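PDB 5DL7: porin from Acinetobacter baumannii AB307-0294, which probably forms an outer-membrane channel of the OprD porin family that lets small molecules, perhaps vanillate and some antibiotics, across the outer membrane. Local coordinates for residues T195-L201 / Y215-D221; E168-R172 / S297-S301. One frame throughout, in Å; residues are numbered along the deposited sequence.

Contact 1: residues T195-L201 / Y215-D221; sequences TDSFYTL and YHAELKD
H216 O takes two donors from the opposite strand: L201 N at 2.9 Å and the hydroxyl OG1 of T200 at 2.7 Å. The amide comes in almost head-on, while the hydroxyl sits 53° above the carbonyl plane, and T200 OG1 also bonds T133 OG1. With the reciprocal bond from H216 N to L201 O, this closes one hydrogen-bonded pair of an antiparallel ladder; Y199 and E218 form the next, T200–A217 is the non-hydrogen-bonded pair between them and F198–L219 the one beyond Y199–E218. The phenol of Y199, its CG lying between backbone N and carbonyl carbon (chi1 80°), leans across the partner strand. Y199 CE2 meets E218 CB at 3.5 Å, and Y199 OH accepts from H216 NE2 at 3.1 Å, in the imidazole plane; ND1 on the same ring bonds Q226. On the other face F198 CZ rests 3.6 Å from A217 CB. Past the strand ends, T195 OG1 bonds K220 O at 2.6 Å, and the K220 chain, straight as far as CE and bent at the last torsion, brings NZ to the syn side of D196 OD1, a salt bridge of 3.1 Å. This beta hairpin, strands 198-206 and 210-219, is part of the barrel wall: strand 159-170 flanks it on one side and strand 223-235 on the other, while I134, T133 and L296 cover the face carrying F198, T200, A217 and L219.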
loop_
_atom_site.group_PDB
_atom_site.type_symbol
_atom_site.label_atom_id
_atom_site.label_comp_id
_atom_site.label_asym_id
_atom_site.label_seq_id
_atom_site.Cartn_x
_atom_site.Cartn_y
_atom_site.Cartn_z
ATOM N N THR A 195 -8.987 13.340 13.081
ATOM C CA THR A 195 -8.803 13.385 14.520
ATOM C C THR A 195 -7.397 13.787 14.904
ATOM O O THR A 195 -6.573 13.987 14.031
ATOM C CB THR A 195 -9.230 11.951 15.121
ATOM O OG1 THR A 195 -9.388 12.043 16.537
ATOM C CG2 THR A 195 -8.217 10.916 14.742
ATOM N N ASP A 196 -7.094 13.842 16.168
ATOM C CA ASP A 196 -5.793 14.331 16.404
ATOM C C ASP A 196 -4.711 13.371 16.734
ATOM O O ASP A 196 -3.592 13.837 17.094
ATOM C CB ASP A 196 -5.762 15.377 17.337
ATOM C CG ASP A 196 -6.329 15.021 18.555
ATOM O OD1 ASP A 196 -6.407 13.894 18.930
ATOM O OD2 ASP A 196 -6.911 16.029 19.109
ATOM N N SER A 197 -5.033 12.095 16.823
ATOM C CA SER A 197 -3.949 11.163 17.067
ATOM C C SER A 197 -4.290 9.726 16.758
ATOM O O SER A 197 -5.432 9.338 16.701
ATOM C CB SER A 197 -3.397 11.399 18.459
ATOM O OG SER A 197 -4.241 10.747 19.347
ATOM N N PHE A 198 -3.216 8.944 16.532
ATOM C CA PHE A 198 -3.313 7.545 16.189
ATOM C C PHE A 198 -2.118 6.898 16.942
ATOM O O PHE A 198 -0.986 7.411 16.909
ATOM C CB PHE A 198 -3.201 7.322 14.722
ATOM C CG PHE A 198 -3.121 5.876 14.293
ATOM C CD1 PHE A 198 -1.862 5.313 14.184
ATOM C CD2 PHE A 198 -4.218 5.037 14.094
ATOM C CE1 PHE A 198 -1.730 3.942 13.943
ATOM C CE2 PHE A 198 -4.059 3.686 13.665
ATOM C CZ PHE A 198 -2.798 3.145 13.592
ATOM N N TYR A 199 -2.384 5.761 17.540
ATOM C CA TYR A 199 -1.264 4.979 18.065
ATOM C C TYR A 199 -1.456 3.489 17.749
ATOM O O TYR A 199 -2.590 2.982 17.531
ATOM C CB TYR A 199 -1.081 5.167 19.503
ATOM C CG TYR A 199 -1.919 4.443 20.398
ATOM C CD1 TYR A 199 -1.562 3.180 20.877
ATOM C CD2 TYR A 199 -3.068 4.968 20.932
ATOM C CE1 TYR A 199 -2.451 2.380 21.593
ATOM C CE2 TYR A 199 -3.926 4.157 21.729
ATOM C CZ TYR A 199 -3.622 2.885 22.065
ATOM O OH TYR A 199 -4.546 2.083 22.804
ATOM N N THR A 200 -0.290 2.817 17.611
ATOM C CA THR A 200 -0.317 1.355 17.399
ATOM C C THR A 200 0.929 0.757 18.104
ATOM O O THR A 200 1.952 1.424 18.203
ATOM C CB THR A 200 -0.412 0.947 15.902
ATOM O OG1 THR A 200 -0.720 -0.458 15.762
ATOM C CG2 THR A 200 0.791 1.335 15.180
ATOM N N LEU A 201 0.740 -0.461 18.608
ATOM C CA LEU A 201 1.886 -1.199 19.128
ATOM C C LEU A 201 1.678 -2.718 18.939
ATOM O O LEU A 201 0.594 -3.236 18.806
ATOM C CB LEU A 201 2.131 -0.843 20.546
ATOM C CG LEU A 201 1.296 -1.407 21.569
ATOM C CD1 LEU A 201 1.828 -0.936 22.961
ATOM C CD2 LEU A 201 -0.145 -0.924 21.401
ATOM N N TYR A 215 -0.825 -6.807 16.367
ATOM C CA TYR A 215 -0.769 -5.382 16.676
ATOM C C TYR A 215 -2.160 -4.924 17.157
ATOM O O TYR A 215 -3.214 -5.469 16.795
ATOM C CB TYR A 215 -0.443 -4.505 15.431
ATOM C CG TYR A 215 0.932 -4.783 14.874
ATOM C CD1 TYR A 215 2.043 -4.192 15.378
ATOM C CD2 TYR A 215 0.998 -5.728 13.837
ATOM C CE1 TYR A 215 3.334 -4.601 14.948
ATOM C CE2 TYR A 215 2.280 -6.102 13.374
ATOM C CZ TYR A 215 3.362 -5.555 13.939
ATOM O OH TYR A 215 4.585 -5.963 13.420
ATOM N N HIS A 216 -2.138 -3.905 17.956
ATOM C CA HIS A 216 -3.305 -3.135 18.400
ATOM C C HIS A 216 -3.147 -1.651 17.971
ATOM O O HIS A 216 -2.071 -1.131 18.017
ATOM C CB HIS A 216 -3.530 -3.211 19.954
ATOM C CG HIS A 216 -4.500 -2.180 20.472
ATOM N ND1 HIS A 216 -5.863 -2.310 20.316
ATOM C CD2 HIS A 216 -4.296 -0.964 21.019
ATOM C CE1 HIS A 216 -6.454 -1.231 20.784
ATOM N NE2 HIS A 216 -5.553 -0.436 21.290
ATOM N N ALA A 217 -4.235 -1.036 17.606
ATOM C CA ALA A 217 -4.235 0.360 17.134
ATOM C C ALA A 217 -5.539 1.071 17.626
ATOM O O ALA A 217 -6.604 0.467 17.793
ATOM C CB ALA A 217 -4.217 0.497 15.651
ATOM N N GLU A 218 -5.368 2.366 17.843
ATOM C CA GLU A 218 -6.482 3.259 18.150
ATOM C C GLU A 218 -6.298 4.512 17.311
ATOM O O GLU A 218 -5.363 5.269 17.518
ATOM C CB GLU A 218 -6.618 3.542 19.616
ATOM C CG GLU A 218 -7.802 4.468 19.875
ATOM C CD GLU A 218 -7.918 4.860 21.346
ATOM O OE1 GLU A 218 -8.049 3.981 22.138
ATOM O OE2 GLU A 218 -7.656 6.000 21.651
ATOM N N LEU A 219 -7.362 4.817 16.514
ATOM C CA LEU A 219 -7.487 6.172 15.871
ATOM C C LEU A 219 -8.510 6.908 16.716
ATOM O O LEU A 219 -9.702 6.506 16.779
ATOM C CB LEU A 219 -7.996 5.977 14.459
ATOM C CG LEU A 219 -8.219 7.186 13.599
ATOM C CD1 LEU A 219 -6.900 7.932 13.390
ATOM C CD2 LEU A 219 -8.832 6.837 12.279
ATOM N N LYS A 220 -8.014 7.930 17.404
ATOM C CA LYS A 220 -8.729 8.532 18.580
ATOM C C LYS A 220 -10.139 8.983 18.128
ATOM O O LYS A 220 -10.288 9.669 17.106
ATOM C CB LYS A 220 -7.985 9.729 19.065
ATOM C CG LYS A 220 -8.675 10.324 20.315
ATOM C CD LYS A 220 -7.852 11.476 20.752
ATOM C CE LYS A 220 -8.472 12.254 21.919
ATOM N NZ LYS A 220 -7.977 13.633 21.563
ATOM N N ASP A 221 -11.184 8.527 18.833
ATOM C CA ASP A 221 -12.616 8.903 18.628
ATOM C C ASP A 221 -13.145 8.384 17.324
ATOM O O ASP A 221 -14.231 8.830 16.874
ATOM C CB ASP A 221 -12.695 10.447 18.755
ATOM C CG ASP A 221 -12.590 10.921 20.135
ATOM O OD1 ASP A 221 -13.150 10.334 21.055
ATOM O OD2 ASP A 221 -11.964 11.994 20.317
#

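Contact 2: residues E168-R172 / S297-S301; sequences EVRQR and SGTES
R172 and E300 meet in a salt bridge, R172 NH1 to E300 OE2 at 2.8 Å. The bond is nearly straight (164° at the hydrogen), lies in the guanidinium plane and uses the syn lone pair of OE2; the two flat groups are only 20° from coplanar. Water 2 sits at the guanidinium edge, taking a hydrogen from R172 NH2; it lies unusually close to E300 OE2, so a bond there is doubtful. G298 O lies over one guanidinium face, offset toward its rim, 3.7 Å from R172 NH1. Just past the strand end Q171 bends at chi2 (-68°), laying its amide against the loop: Q171 NE2 makes a weak bond to S297 OG at 3.0 Å, and Q171 OE1 packs 3.5 Å from G298 CA, where there is no side chain to block it. Water 1 ties these pieces together, donating to Q171 OE1 and to G298 O, both at 2.7 Å, and accepting from R172 N. The next shell fixes the groups in turn: S137 OG bonds both R172 NH1 and E300 OE1, Q144 NE2 bonds Q171 OE1, and D183 holds G298 N. The turn leaving strand 159-170 is thus joined to the loop between strands 278-288 and 318-327 by one salt bridge, with waters and further polar and charged groups around it. The E300 carboxylate, with R172 and S137 as partners, would probably stay ionised and offset part of the arginine's charge.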
loop_
_atom_site.group_PDB
_atom_site.type_symbol
_atom_site.label_atom_id
_atom_site.label_comp_id
_atom_site.label_asym_id
_atom_site.label_seq_id
_atom_site.Cartn_x
_atom_site.Cartn_y
_atom_site.Cartn_z
ATOM N N GLU A 168 -0.142 13.610 12.499
ATOM C CA GLU A 168 -0.476 14.254 11.240
ATOM C C GLU A 168 0.003 13.264 10.166
ATOM O O GLU A 168 0.921 12.475 10.456
ATOM C CB GLU A 168 0.336 15.586 11.098
ATOM C CG GLU A 168 0.137 16.519 12.193
ATOM C CD GLU A 168 0.896 17.814 11.858
ATOM O OE1 GLU A 168 2.123 17.892 12.030
ATOM O OE2 GLU A 168 0.219 18.580 11.149
ATOM N N VAL A 169 -0.530 13.453 8.996
ATOM C CA VAL A 169 -0.253 12.654 7.822
ATOM C C VAL A 169 0.030 13.591 6.655
ATOM O O VAL A 169 -0.662 14.635 6.515
ATOM C CB VAL A 169 -1.423 11.680 7.527
ATOM C CG1 VAL A 169 -2.737 12.360 7.178
ATOM C CG2 VAL A 169 -1.022 10.691 6.388
ATOM N N ARG A 170 1.042 13.270 5.792
ATOM C CA ARG A 170 1.146 14.021 4.564
ATOM C C ARG A 170 0.887 13.029 3.407
ATOM O O ARG A 170 1.702 12.135 3.205
ATOM C CB ARG A 170 2.539 14.611 4.480
ATOM C CG ARG A 170 2.760 15.369 3.169
ATOM C CD ARG A 170 3.778 16.464 3.185
ATOM N NE ARG A 170 5.103 16.060 3.632
ATOM C CZ ARG A 170 6.050 16.924 3.923
ATOM N NH1 ARG A 170 5.760 18.239 3.794
ATOM N NH2 ARG A 170 7.253 16.543 4.339
ATOM N N GLN A 171 -0.195 13.223 2.764
ATOM C CA GLN A 171 -0.706 12.293 1.734
ATOM C C GLN A 171 0.301 12.295 0.563
ATOM O O GLN A 171 1.014 13.245 0.311
ATOM C CB GLN A 171 -2.064 12.544 1.288
ATOM C CG GLN A 171 -3.126 12.635 2.409
ATOM C CD GLN A 171 -3.357 11.216 3.109
ATOM O OE1 GLN A 171 -2.546 10.313 3.010
ATOM N NE2 GLN A 171 -4.345 11.210 4.069
ATOM N N ARG A 172 0.262 11.177 -0.124
ATOM C CA ARG A 172 1.189 11.009 -1.254
ATOM C C ARG A 172 1.204 12.132 -2.280
ATOM O O ARG A 172 2.266 12.529 -2.817
ATOM C CB ARG A 172 0.828 9.605 -1.963
ATOM C CG ARG A 172 -0.535 9.545 -2.460
ATOM C CD ARG A 172 -1.039 8.081 -2.455
ATOM N NE ARG A 172 -2.400 7.950 -2.913
ATOM C CZ ARG A 172 -3.026 6.798 -3.133
ATOM N NH1 ARG A 172 -2.438 5.639 -2.796
ATOM N NH2 ARG A 172 -4.259 6.833 -3.619
ATOM N N SER A 297 -6.800 6.951 6.165
ATOM C CA SER A 297 -6.965 7.709 4.905
ATOM C C SER A 297 -5.716 7.599 4.039
ATOM O O SER A 297 -4.543 7.557 4.534
ATOM C CB SER A 297 -7.290 9.200 5.222
ATOM O OG SER A 297 -6.199 9.803 5.943
ATOM N N GLY A 298 -5.947 7.794 2.748
ATOM C CA GLY A 298 -4.868 7.989 1.763
ATOM C C GLY A 298 -4.096 6.773 1.272
ATOM O O GLY A 298 -2.986 6.862 0.691
ATOM N N THR A 299 -4.671 5.605 1.612
ATOM C CA THR A 299 -3.928 4.329 1.408
ATOM C C THR A 299 -4.936 3.180 0.981
ATOM O O THR A 299 -6.113 3.452 0.913
ATOM C CB THR A 299 -3.043 3.963 2.619
ATOM O OG1 THR A 299 -2.003 2.924 2.193
ATOM C CG2 THR A 299 -3.828 3.606 3.711
ATOM N N GLU A 300 -4.284 2.129 0.572
ATOM C CA GLU A 300 -4.959 0.926 0.119
ATOM C C GLU A 300 -5.414 0.168 1.305
ATOM O O GLU A 300 -4.891 0.218 2.439
ATOM C CB GLU A 300 -3.961 0.099 -0.767
ATOM C CG GLU A 300 -3.748 0.754 -2.157
ATOM C CD GLU A 300 -2.979 2.151 -2.113
ATOM O OE1 GLU A 300 -1.916 2.134 -1.358
ATOM O OE2 GLU A 300 -3.493 3.028 -2.867
ATOM N N SER A 301 -6.490 -0.661 1.115
ATOM C CA SER A 301 -6.838 -1.624 2.221
ATOM C C SER A 301 -5.705 -2.535 2.569
ATOM O O SER A 301 -4.888 -2.949 1.690
ATOM C CB SER A 301 -8.031 -2.502 1.688
ATOM O OG SER A 301 -8.317 -3.492 2.689
HETATM O O HOH W 1 -1.594 9.134 0.766
HETATM O O HOH W 2 -5.625 4.126 -3.464
#

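The two contacts reach the same part of the wall through neighbouring strands. Strand 198-206 of contact 1 pairs with strand 159-170, which runs on directly into Q171 and R172 of contact 2, and L219 touches L296, the residue just before S297. Even so, the contacts themselves do not touch: their centres are 14 Å apart and their nearest atoms about 6 Å. The centre of contact 1 lies about 19 Å from the centre of the chain, that of contact 2 about 9 Å, consistent with a loop folding inward from the wall, as in OprD-type channels. Neither binds calcium; the side chains of D221 and Q171 are each about 14 Å from a bound calcium ion.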